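PDB 4XHC: alpha-L-rhamnosidase, which hydrolyses terminal, non-reducing alpha-L-rhamnose residues from alpha-L-rhamnosides. Local coordinates for residues A[94-99]-A[130-135]; A[331-336]-A[395-400]; A[338-343]-A[373-378]. All blocks are in the same frame, centred on the assembly; numbering follows the deposited sequence.

Contact 1 (A[94-99]-A[130-135])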
loop_
_atom_site.group_PDB
_atom_site.type_symbol
_atom_site.label_atom_id
_atom_site.label_comp_id
_atom_site.label_asym_id
_atom_site.label_seq_id
_atom_site.Cartn_x
_atom_site.Cartn_y
_atom_site.Cartn_z
ATOM N N SER A 94 -14.021 -11.917 -1.227
ATOM C CA SER A 94 -13.293 -11.386 -2.385
ATOM C C SER A 94 -14.030 -11.648 -3.703
ATOM O O SER A 94 -14.770 -12.613 -3.823
ATOM C CB SER A 94 -11.882 -11.979 -2.454
ATOM O OG SER A 94 -11.886 -13.238 -3.081
ATOM N N VAL A 95 -13.818 -10.779 -4.682
ATOM C CA VAL A 95 -14.461 -10.928 -5.979
ATOM C C VAL A 95 -13.470 -10.664 -7.088
ATOM O O VAL A 95 -12.412 -10.085 -6.844
ATOM C CB VAL A 95 -15.623 -9.942 -6.135
ATOM C CG1 VAL A 95 -16.748 -10.324 -5.190
ATOM C CG2 VAL A 95 -15.157 -8.512 -5.873
ATOM N N ILE A 96 -13.810 -11.101 -8.298
ATOM C CA ILE A 96 -13.037 -10.745 -9.485
ATOM C C ILE A 96 -13.909 -9.959 -10.458
ATOM O O ILE A 96 -14.958 -10.445 -10.886
ATOM C CB ILE A 96 -12.481 -11.975 -10.202
ATOM C CG1 ILE A 96 -11.521 -12.734 -9.281
ATOM C CG2 ILE A 96 -11.764 -11.535 -11.474
ATOM C CD1 ILE A 96 -11.122 -14.097 -9.801
ATOM N N ILE A 97 -13.460 -8.748 -10.788
ATOM C CA ILE A 97 -14.155 -7.855 -11.706
ATOM C C ILE A 97 -13.565 -7.967 -13.119
ATOM O O ILE A 97 -12.372 -7.705 -13.332
ATOM C CB ILE A 97 -14.031 -6.379 -11.256
ATOM C CG1 ILE A 97 -14.363 -6.191 -9.768
ATOM C CG2 ILE A 97 -14.920 -5.480 -12.105
ATOM C CD1 ILE A 97 -15.810 -6.382 -9.418
ATOM N N ASP A 98 -14.395 -8.375 -14.079
ATOM C CA ASP A 98 -14.006 -8.408 -15.491
ATOM C C ASP A 98 -14.338 -7.066 -16.104
ATOM O O ASP A 98 -15.508 -6.690 -16.139
ATOM C CB ASP A 98 -14.772 -9.518 -16.226
ATOM C CG ASP A 98 -14.317 -9.711 -17.668
ATOM O OD1 ASP A 98 -13.470 -8.942 -18.181
ATOM O OD2 ASP A 98 -14.825 -10.658 -18.302
ATOM N N PHE A 99 -13.317 -6.350 -16.587
ATOM C CA PHE A 99 -13.532 -5.055 -17.250
ATOM C C PHE A 99 -13.911 -5.176 -18.728
ATOM O O PHE A 99 -14.337 -4.199 -19.329
ATOM C CB PHE A 99 -12.335 -4.117 -17.070
ATOM C CG PHE A 99 -12.363 -3.354 -15.778
ATOM C CD1 PHE A 99 -12.085 -3.983 -14.575
ATOM C CD2 PHE A 99 -12.694 -2.010 -15.754
ATOM C CE1 PHE A 99 -12.121 -3.281 -13.374
ATOM C CE2 PHE A 99 -12.730 -1.299 -14.558
ATOM C CZ PHE A 99 -12.439 -1.935 -13.368
ATOM N N GLU A 130 -3.604 -8.777 -16.760
ATOM C CA GLU A 130 -3.952 -8.729 -18.168
ATOM C C GLU A 130 -4.671 -10.015 -18.578
ATOM O O GLU A 130 -5.548 -9.990 -19.443
ATOM C CB GLU A 130 -2.703 -8.536 -19.034
ATOM C CG GLU A 130 -1.916 -7.254 -18.791
ATOM C CD GLU A 130 -0.676 -7.177 -19.672
ATOM O OE1 GLU A 130 0.241 -8.005 -19.475
ATOM O OE2 GLU A 130 -0.597 -6.306 -20.563
ATOM N N THR A 131 -4.277 -11.140 -17.980
ATOM C CA THR A 131 -4.997 -12.411 -18.143
ATOM C C THR A 131 -5.665 -12.823 -16.837
ATOM O O THR A 131 -5.321 -12.325 -15.769
ATOM C CB THR A 131 -4.066 -13.558 -18.569
ATOM O OG1 THR A 131 -3.056 -13.786 -17.564
ATOM C CG2 THR A 131 -3.408 -13.229 -19.876
ATOM N N LEU A 132 -6.613 -13.747 -16.919
ATOM C CA LEU A 132 -7.259 -14.250 -15.721
ATOM C C LEU A 132 -6.245 -14.926 -14.805
ATOM O O LEU A 132 -6.318 -14.784 -13.587
ATOM C CB LEU A 132 -8.377 -15.224 -16.076
ATOM C CG LEU A 132 -9.225 -15.745 -14.910
ATOM C CD1 LEU A 132 -9.859 -14.601 -14.132
ATOM C CD2 LEU A 132 -10.284 -16.714 -15.421
ATOM N N SER A 133 -5.282 -15.635 -15.379
ATOM C CA SER A 133 -4.304 -16.360 -14.570
ATOM C C SER A 133 -3.531 -15.445 -13.597
ATOM O O SER A 133 -3.113 -15.893 -12.534
ATOM C CB SER A 133 -3.345 -17.192 -15.457
ATOM O OG SER A 133 -2.481 -16.387 -16.256
ATOM N N GLU A 134 -3.362 -14.172 -13.942
ATOM C CA GLU A 134 -2.598 -13.248 -13.096
ATOM C C GLU A 134 -3.289 -12.861 -11.789
ATOM O O GLU A 134 -2.631 -12.385 -10.861
ATOM C CB GLU A 134 -2.232 -11.993 -13.879
ATOM C CG GLU A 134 -1.272 -12.260 -15.029
ATOM C CD GLU A 134 -1.103 -11.068 -15.947
ATOM O OE1 GLU A 134 -0.645 -9.992 -15.470
ATOM O OE2 GLU A 134 -1.436 -11.228 -17.145
ATOM N N VAL A 135 -4.600 -13.060 -11.705
ATOM C CA VAL A 135 -5.312 -12.832 -10.451
ATOM C C VAL A 135 -5.708 -14.139 -9.735
ATOM O O VAL A 135 -6.421 -14.109 -8.732
ATOM C CB VAL A 135 -6.543 -11.908 -10.660
ATOM C CG1 VAL A 135 -6.105 -10.568 -11.250
ATOM C CG2 VAL A 135 -7.608 -12.556 -11.545
#
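This is a small, wholly apolar contact in which Ile96 of strand 94-99 meets Leu132 and Val135 of the loop that follows strand 122-129. Ile96 uses both of its branches. Its longer branch is extended (chi2 169°) and carries CD1 to Val135, where Ile96 CD1 lies 4.2 Å from Val135 CG2. The shorter branch points to Leu132, and Ile96 CG2 stands 4.5 Å from Leu132 CD1. The CB of Leu132 does not point at the strand, but with CG anti to the backbone N (chi1 -175°) the end of the side chain comes near this methyl. No hydrogen bond crosses between the segments. The setting is the six-stranded antiparallel sheet of the N-terminal beta domain. In that sheet strand 94-99 runs between strands 59-65 and 175-182. Ile96 also touches Val61 and Ala63 of strand 59-65, while Leu132 goes on to Trp73 and Ala75 of strand 73-79. The loop thus packs on side chains of strands 94-99 and 73-79. Its own shape is held by polar bonds. Glu134 folds back, and Thr131 N donates to Glu134 OE2 at 3.0 Å, coming from above the carboxylate plane. The hydroxyls Thr131 OG1 and Ser133 OG share a 3.0 Å hydrogen bond. Backbone N-H groups of Glu134 and Val135 bond to the carbonyls of Thr131 and Leu132, which curls the chain and brings Val135 round to the strand. Glu130 and Glu134 both form salt bridges with Lys240, the neighbour in sequence of Arg241 in the rhamnose pocket.

Contact 2 (A[331-336]-A[395-400])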
loop_
_atom_site.group_PDB
_atom_site.type_symbol
_atom_site.label_atom_id
_atom_site.label_comp_id
_atom_site.label_asym_id
_atom_site.label_seq_id
_atom_site.Cartn_x
_atom_site.Cartn_y
_atom_site.Cartn_z
ATOM N N THR A 331 23.959 10.966 -36.769
ATOM C CA THR A 331 23.711 9.917 -35.776
ATOM C C THR A 331 23.597 8.543 -36.476
ATOM O O THR A 331 24.239 7.573 -36.061
ATOM C CB THR A 331 22.450 10.205 -34.908
ATOM O OG1 THR A 331 22.654 11.375 -34.110
ATOM C CG2 THR A 331 22.155 9.061 -33.949
ATOM N N ALA A 332 22.798 8.473 -37.544
ATOM C CA ALA A 332 22.616 7.231 -38.309
ATOM C C ALA A 332 23.936 6.721 -38.857
ATOM O O ALA A 332 24.279 5.552 -38.667
ATOM C CB ALA A 332 21.639 7.443 -39.451
ATOM N N ARG A 333 24.675 7.606 -39.526
ATOM C CA ARG A 333 25.975 7.266 -40.093
ATOM C C ARG A 333 26.931 6.705 -39.044
ATOM O O ARG A 333 27.677 5.768 -39.322
ATOM C CB ARG A 333 26.614 8.493 -40.748
ATOM C CG ARG A 333 27.996 8.244 -41.344
ATOM C CD ARG A 333 28.625 9.532 -41.821
ATOM N NE ARG A 333 28.868 10.438 -40.706
ATOM C CZ ARG A 333 28.912 11.767 -40.795
ATOM N NH1 ARG A 333 28.725 12.395 -41.950
ATOM N NH2 ARG A 333 29.140 12.485 -39.708
ATOM N N ARG A 334 26.923 7.286 -37.847
ATOM C CA ARG A 334 27.825 6.849 -36.777
ATOM C C ARG A 334 27.512 5.425 -36.310
ATOM O O ARG A 334 28.418 4.687 -35.913
ATOM C CB ARG A 334 27.756 7.818 -35.595
ATOM C CG ARG A 334 28.821 7.600 -34.533
ATOM C CD ARG A 334 30.055 8.465 -34.753
ATOM N NE ARG A 334 31.075 8.146 -33.753
ATOM C CZ ARG A 334 31.980 7.168 -33.861
ATOM N NH1 ARG A 334 32.045 6.402 -34.948
ATOM N NH2 ARG A 334 32.842 6.951 -32.872
ATOM N N GLN A 335 26.239 5.036 -36.360
ATOM C CA GLN A 335 25.863 3.679 -35.964
ATOM C C GLN A 335 26.481 2.662 -36.922
ATOM O O GLN A 335 26.900 1.582 -36.509
ATOM C CB GLN A 335 24.338 3.500 -35.918
ATOM C CG GLN A 335 23.582 4.472 -35.016
ATOM C CD GLN A 335 24.279 4.760 -33.692
ATOM O OE1 GLN A 335 24.405 3.885 -32.842
ATOM N NE2 GLN A 335 24.702 6.000 -33.500
ATOM N N VAL A 336 26.552 3.033 -38.198
ATOM C CA VAL A 336 27.175 2.196 -39.210
ATOM C C VAL A 336 28.691 2.149 -39.039
ATOM O O VAL A 336 29.262 1.081 -39.121
ATOM C CB VAL A 336 26.817 2.675 -40.628
ATOM C CG1 VAL A 336 27.532 1.834 -41.671
ATOM C CG2 VAL A 336 25.312 2.619 -40.844
ATOM N N VAL A 395 29.318 5.897 -52.418
ATOM C CA VAL A 395 30.203 5.143 -53.302
ATOM C C VAL A 395 30.931 4.027 -52.544
ATOM O O VAL A 395 30.924 2.874 -52.993
ATOM C CB VAL A 395 31.255 6.033 -54.001
ATOM C CG1 VAL A 395 32.155 5.177 -54.881
ATOM C CG2 VAL A 395 30.588 7.138 -54.818
ATOM N N SER A 396 31.549 4.365 -51.409
ATOM C CA SER A 396 32.300 3.374 -50.626
ATOM C C SER A 396 31.379 2.423 -49.857
ATOM O O SER A 396 31.682 1.241 -49.744
ATOM C CB SER A 396 33.313 4.043 -49.692
ATOM O OG SER A 396 32.686 4.977 -48.846
ATOM N N TYR A 397 30.256 2.920 -49.343
ATOM C CA TYR A 397 29.228 2.046 -48.757
ATOM C C TYR A 397 28.720 0.973 -49.742
ATOM O O TYR A 397 28.464 -0.162 -49.338
ATOM C CB TYR A 397 28.041 2.874 -48.246
ATOM C CG TYR A 397 28.175 3.478 -46.852
ATOM C CD1 TYR A 397 29.360 3.381 -46.110
ATOM C CD2 TYR A 397 27.108 4.188 -46.289
ATOM C CE1 TYR A 397 29.466 3.945 -44.846
ATOM C CE2 TYR A 397 27.207 4.760 -45.027
ATOM C CZ TYR A 397 28.388 4.634 -44.309
ATOM O OH TYR A 397 28.488 5.195 -43.052
ATOM N N ARG A 398 28.585 1.313 -51.024
ATOM C CA ARG A 398 28.160 0.316 -52.021
ATOM C C ARG A 398 29.165 -0.809 -52.195
ATOM O O ARG A 398 28.773 -1.960 -52.393
ATOM C CB ARG A 398 27.868 0.950 -53.388
ATOM C CG ARG A 398 26.452 1.488 -53.498
ATOM C CD ARG A 398 26.089 1.965 -54.900
ATOM N NE ARG A 398 25.346 3.223 -54.803
ATOM C CZ ARG A 398 25.822 4.428 -55.127
ATOM N NH1 ARG A 398 27.054 4.582 -55.615
ATOM N NH2 ARG A 398 25.047 5.501 -54.967
ATOM N N GLN A 399 30.454 -0.470 -52.149
ATOM C CA GLN A 399 31.521 -1.474 -52.234
ATOM C C GLN A 399 31.511 -2.357 -51.006
ATOM O O GLN A 399 31.703 -3.562 -51.097
ATOM C CB GLN A 399 32.888 -0.821 -52.352
ATOM C CG GLN A 399 33.076 -0.079 -53.650
ATOM C CD GLN A 399 34.427 0.576 -53.730
ATOM O OE1 GLN A 399 35.402 -0.083 -54.069
ATOM N NE2 GLN A 399 34.495 1.875 -53.447
ATOM N N ARG A 400 31.293 -1.739 -49.858
ATOM C CA ARG A 400 31.269 -2.453 -48.605
ATOM C C ARG A 400 30.095 -3.433 -48.526
ATOM O O ARG A 400 30.241 -4.543 -48.010
ATOM C CB ARG A 400 31.195 -1.465 -47.455
ATOM C CG ARG A 400 31.686 -2.034 -46.144
ATOM C CD ARG A 400 33.196 -1.837 -46.064
ATOM N NE ARG A 400 33.769 -2.012 -44.728
ATOM C CZ ARG A 400 33.881 -3.166 -44.068
ATOM N NH1 ARG A 400 33.459 -4.321 -44.596
ATOM N NH2 ARG A 400 34.422 -3.154 -42.849
#
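In the helical six-hairpin glycosidase domain, Tyr397 of helix 391-412 reaches Arg333 and Val336 of helix 322-340. The backbones are well apart, with 9.8 Å between Val336 CA and Tyr397 CA, and the tyrosine spans the gap. Its ring is turned so that CG is anti to its carbonyl carbon (chi1 -84°). The phenol end then enters between two side chains one helical turn apart. Tyr397 OH lies 3.5 Å from Arg333 CG, a contact with the aliphatic part of the arginine. On its other flank, Tyr397 OH is 3.8 Å from Val336 CG1. The same methyl also meets the ring carbon, with Val336 CG1 to Tyr397 CZ at 3.9 Å, and it approaches the ring at a slant. Arg333 runs across the tyrosine at about a right angle. Its guanidinium is not stacked on the ring, since the two planes are 68° apart, and its NH1 forms a salt bridge with Glu390. The fold here is that of an (alpha/alpha)6 barrel, as expected for family GH78. Helix 368-389 completes the apolar cluster: Val336 touches its Leu379 and Ala382, and Tyr397 its Leu379 and Ile383. Helix 322-340 also packs on helix 302-319, where Ala332 meets Phe308, Val309 and Leu312. Within 331-336, Gln335 NE2 donates to Thr331 O at 3.0 Å. The backbone N-H of Gln335 reaches that oxygen from the opposite face of the carbonyl plane, so two donors grip it.

Contact 3 (A[338-343]-A[373-378])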
loop_
_atom_site.group_PDB
_atom_site.type_symbol
_atom_site.label_atom_id
_atom_site.label_comp_id
_atom_site.label_asym_id
_atom_site.label_seq_id
_atom_site.Cartn_x
_atom_site.Cartn_y
_atom_site.Cartn_z
ATOM N N LEU A 338 30.431 2.399 -36.393
ATOM C CA LEU A 338 30.705 1.544 -35.228
ATOM C C LEU A 338 30.396 0.076 -35.486
ATOM O O LEU A 338 31.208 -0.790 -35.172
ATOM C CB LEU A 338 29.927 2.023 -34.009
ATOM C CG LEU A 338 30.399 3.369 -33.451
ATOM C CD1 LEU A 338 29.373 3.900 -32.467
ATOM C CD2 LEU A 338 31.775 3.248 -32.798
ATOM N N ALA A 339 29.246 -0.206 -36.083
ATOM C CA ALA A 339 28.901 -1.584 -36.427
ATOM C C ALA A 339 29.940 -2.261 -37.345
ATOM O O ALA A 339 30.323 -3.405 -37.112
ATOM C CB ALA A 339 27.519 -1.642 -37.053
ATOM N N LEU A 340 30.434 -1.544 -38.350
ATOM C CA LEU A 340 31.415 -2.119 -39.276
ATOM C C LEU A 340 32.727 -2.553 -38.616
ATOM O O LEU A 340 33.459 -3.373 -39.180
ATOM C CB LEU A 340 31.716 -1.144 -40.421
ATOM C CG LEU A 340 30.578 -0.881 -41.411
ATOM C CD1 LEU A 340 30.962 0.260 -42.336
ATOM C CD2 LEU A 340 30.213 -2.126 -42.206
ATOM N N THR A 341 33.044 -2.000 -37.444
ATOM C CA THR A 341 34.258 -2.408 -36.721
ATOM C C THR A 341 34.136 -3.817 -36.121
ATOM O O THR A 341 35.132 -4.398 -35.714
ATOM C CB THR A 341 34.645 -1.429 -35.582
ATOM O OG1 THR A 341 33.650 -1.458 -34.550
ATOM C CG2 THR A 341 34.809 -0.008 -36.109
ATOM N N ARG A 342 32.930 -4.374 -36.072
ATOM C CA ARG A 342 32.790 -5.738 -35.586
ATOM C C ARG A 342 33.133 -6.816 -36.626
ATOM O O ARG A 342 33.160 -7.995 -36.298
ATOM C CB ARG A 342 31.396 -5.984 -35.012
ATOM C CG ARG A 342 31.467 -6.849 -33.767
ATOM C CD ARG A 342 30.133 -7.422 -33.388
ATOM N NE ARG A 342 30.292 -8.687 -32.681
ATOM C CZ ARG A 342 30.353 -8.829 -31.364
ATOM N NH1 ARG A 342 30.294 -7.782 -30.551
ATOM N NH2 ARG A 342 30.468 -10.044 -30.855
ATOM N N CYS A 343 33.388 -6.422 -37.865
ATOM C CA CYS A 343 33.754 -7.377 -38.903
ATOM C C CYS A 343 35.225 -7.709 -38.826
ATOM O O CYS A 343 36.029 -6.838 -38.552
ATOM C CB CYS A 343 33.428 -6.816 -40.281
ATOM S SG CYS A 343 31.665 -6.442 -40.474
ATOM N N GLY A 373 23.132 -10.373 -41.342
ATOM C CA GLY A 373 21.995 -9.956 -42.147
ATOM C C GLY A 373 21.457 -8.597 -41.737
ATOM O O GLY A 373 21.057 -7.798 -42.576
ATOM N N VAL A 374 21.442 -8.319 -40.443
ATOM C CA VAL A 374 20.944 -7.031 -39.986
ATOM C C VAL A 374 21.879 -5.917 -40.452
ATOM O O VAL A 374 21.429 -4.852 -40.863
ATOM C CB VAL A 374 20.749 -7.010 -38.457
ATOM C CG1 VAL A 374 20.497 -5.594 -37.955
ATOM C CG2 VAL A 374 19.586 -7.917 -38.068
ATOM N N LEU A 375 23.174 -6.177 -40.408
ATOM C CA LEU A 375 24.157 -5.208 -40.857
ATOM C C LEU A 375 23.959 -4.872 -42.331
ATOM O O LEU A 375 23.935 -3.704 -42.713
ATOM C CB LEU A 375 25.574 -5.749 -40.624
ATOM C CG LEU A 375 26.723 -4.863 -41.100
ATOM C CD1 LEU A 375 26.621 -3.481 -40.475
ATOM C CD2 LEU A 375 28.050 -5.518 -40.765
ATOM N N ILE A 376 23.824 -5.905 -43.154
ATOM C CA ILE A 376 23.647 -5.728 -44.596
ATOM C C ILE A 376 22.321 -5.031 -44.912
ATOM O O ILE A 376 22.245 -4.205 -45.815
ATOM C CB ILE A 376 23.708 -7.084 -45.328
ATOM C CG1 ILE A 376 25.120 -7.666 -45.227
ATOM C CG2 ILE A 376 23.304 -6.930 -46.791
ATOM C CD1 ILE A 376 25.216 -9.119 -45.636
ATOM N N TYR A 377 21.281 -5.376 -44.164
ATOM C CA TYR A 377 19.966 -4.757 -44.322
ATOM C C TYR A 377 20.024 -3.257 -44.043
ATOM O O TYR A 377 19.470 -2.455 -44.801
ATOM C CB TYR A 377 18.953 -5.426 -43.375
ATOM C CG TYR A 377 17.537 -4.918 -43.513
ATOM C CD1 TYR A 377 17.093 -3.847 -42.758
ATOM C CD2 TYR A 377 16.641 -5.517 -44.398
ATOM C CE1 TYR A 377 15.801 -3.373 -42.887
ATOM C CE2 TYR A 377 15.348 -5.056 -44.531
ATOM C CZ TYR A 377 14.935 -3.982 -43.772
ATOM O OH TYR A 377 13.657 -3.501 -43.885
ATOM N N CYS A 378 20.705 -2.886 -42.959
ATOM C CA CYS A 378 20.749 -1.491 -42.514
ATOM C C CYS A 378 21.782 -0.656 -43.287
ATOM O O CYS A 378 21.577 0.532 -43.541
ATOM C CB CYS A 378 20.952 -1.421 -40.995
ATOM S SG CYS A 378 19.500 -1.983 -40.038
#
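Leu375 of helix 368-389 packs against Ala339, Leu340 and Cys343 at the C-terminal end of helix 322-340, in the (alpha/alpha)6 barrel of the glycosidase domain. The backbones come closest at Ala339 and Leu375, whose CA atoms are 7.4 Å apart. Leu375 has CG anti to its backbone N (chi1 178°), and its second torsion (chi2 56°) sends the two methyls to different partners. One faces the last turn of the helix: Leu375 CD1 is 4.0 Å from Ala339 CB. The same methyl receives a branch of the next residue, Leu340 CD2 lying 4.2 Å from Leu375 CD1. Leu340 points its CB past the other helix, and only its end comes near. The second methyl takes the sulfur, with Leu375 CD2 3.7 Å from Cys343 SG. Cys343 holds that sulfur anti to its carbonyl carbon (chi1 -60°). A type I beta turn from Leu340 to Cys343 brings the chain round at the end of the helix, and Cys343 closes it.

Two further helices adjoin the contact. Leu375 also touches Leu404 of helix 391-412, and Ala339 meets Phe302 and Leu306 of helix 302-319. Arg342 starts out towards helix 368-389, but its end leads away. Its guanidinium bonds to Arg350 O and Ser352 OG and makes a cation-pi contact with Trp356. That tryptophan follows Trp355, a residue of the rhamnose pocket, in the sequence. Thr341 turns its hydroxyl back to the helix end. Leu338 O therefore accepts two bonds, from Thr341 N at 3.2 Å and from Thr341 OG1 at 2.6 Å, the hydroxyl lying in the carbonyl plane.

In the fold
Contact 1 lies in the N-terminal beta domain, and contacts 2 and 3 lie in the helical glycosidase domain, on the opposite side of the chain's centre. The centre of contact 1 is 51 Å from that of contact 2 and 46 Å from that of contact 3. Along the chain contact 1 closes before the other two open. Contact 3 is nested inside the loop closed by contact 2, and their centres are 9 Å apart. Both use helix 322-340, which packs on helix 368-389 in contact 3 and on helix 391-412 in contact 2. These three helices, consecutive in the chain, thus form one packed group in the barrel, remote from the sheet of contact 1.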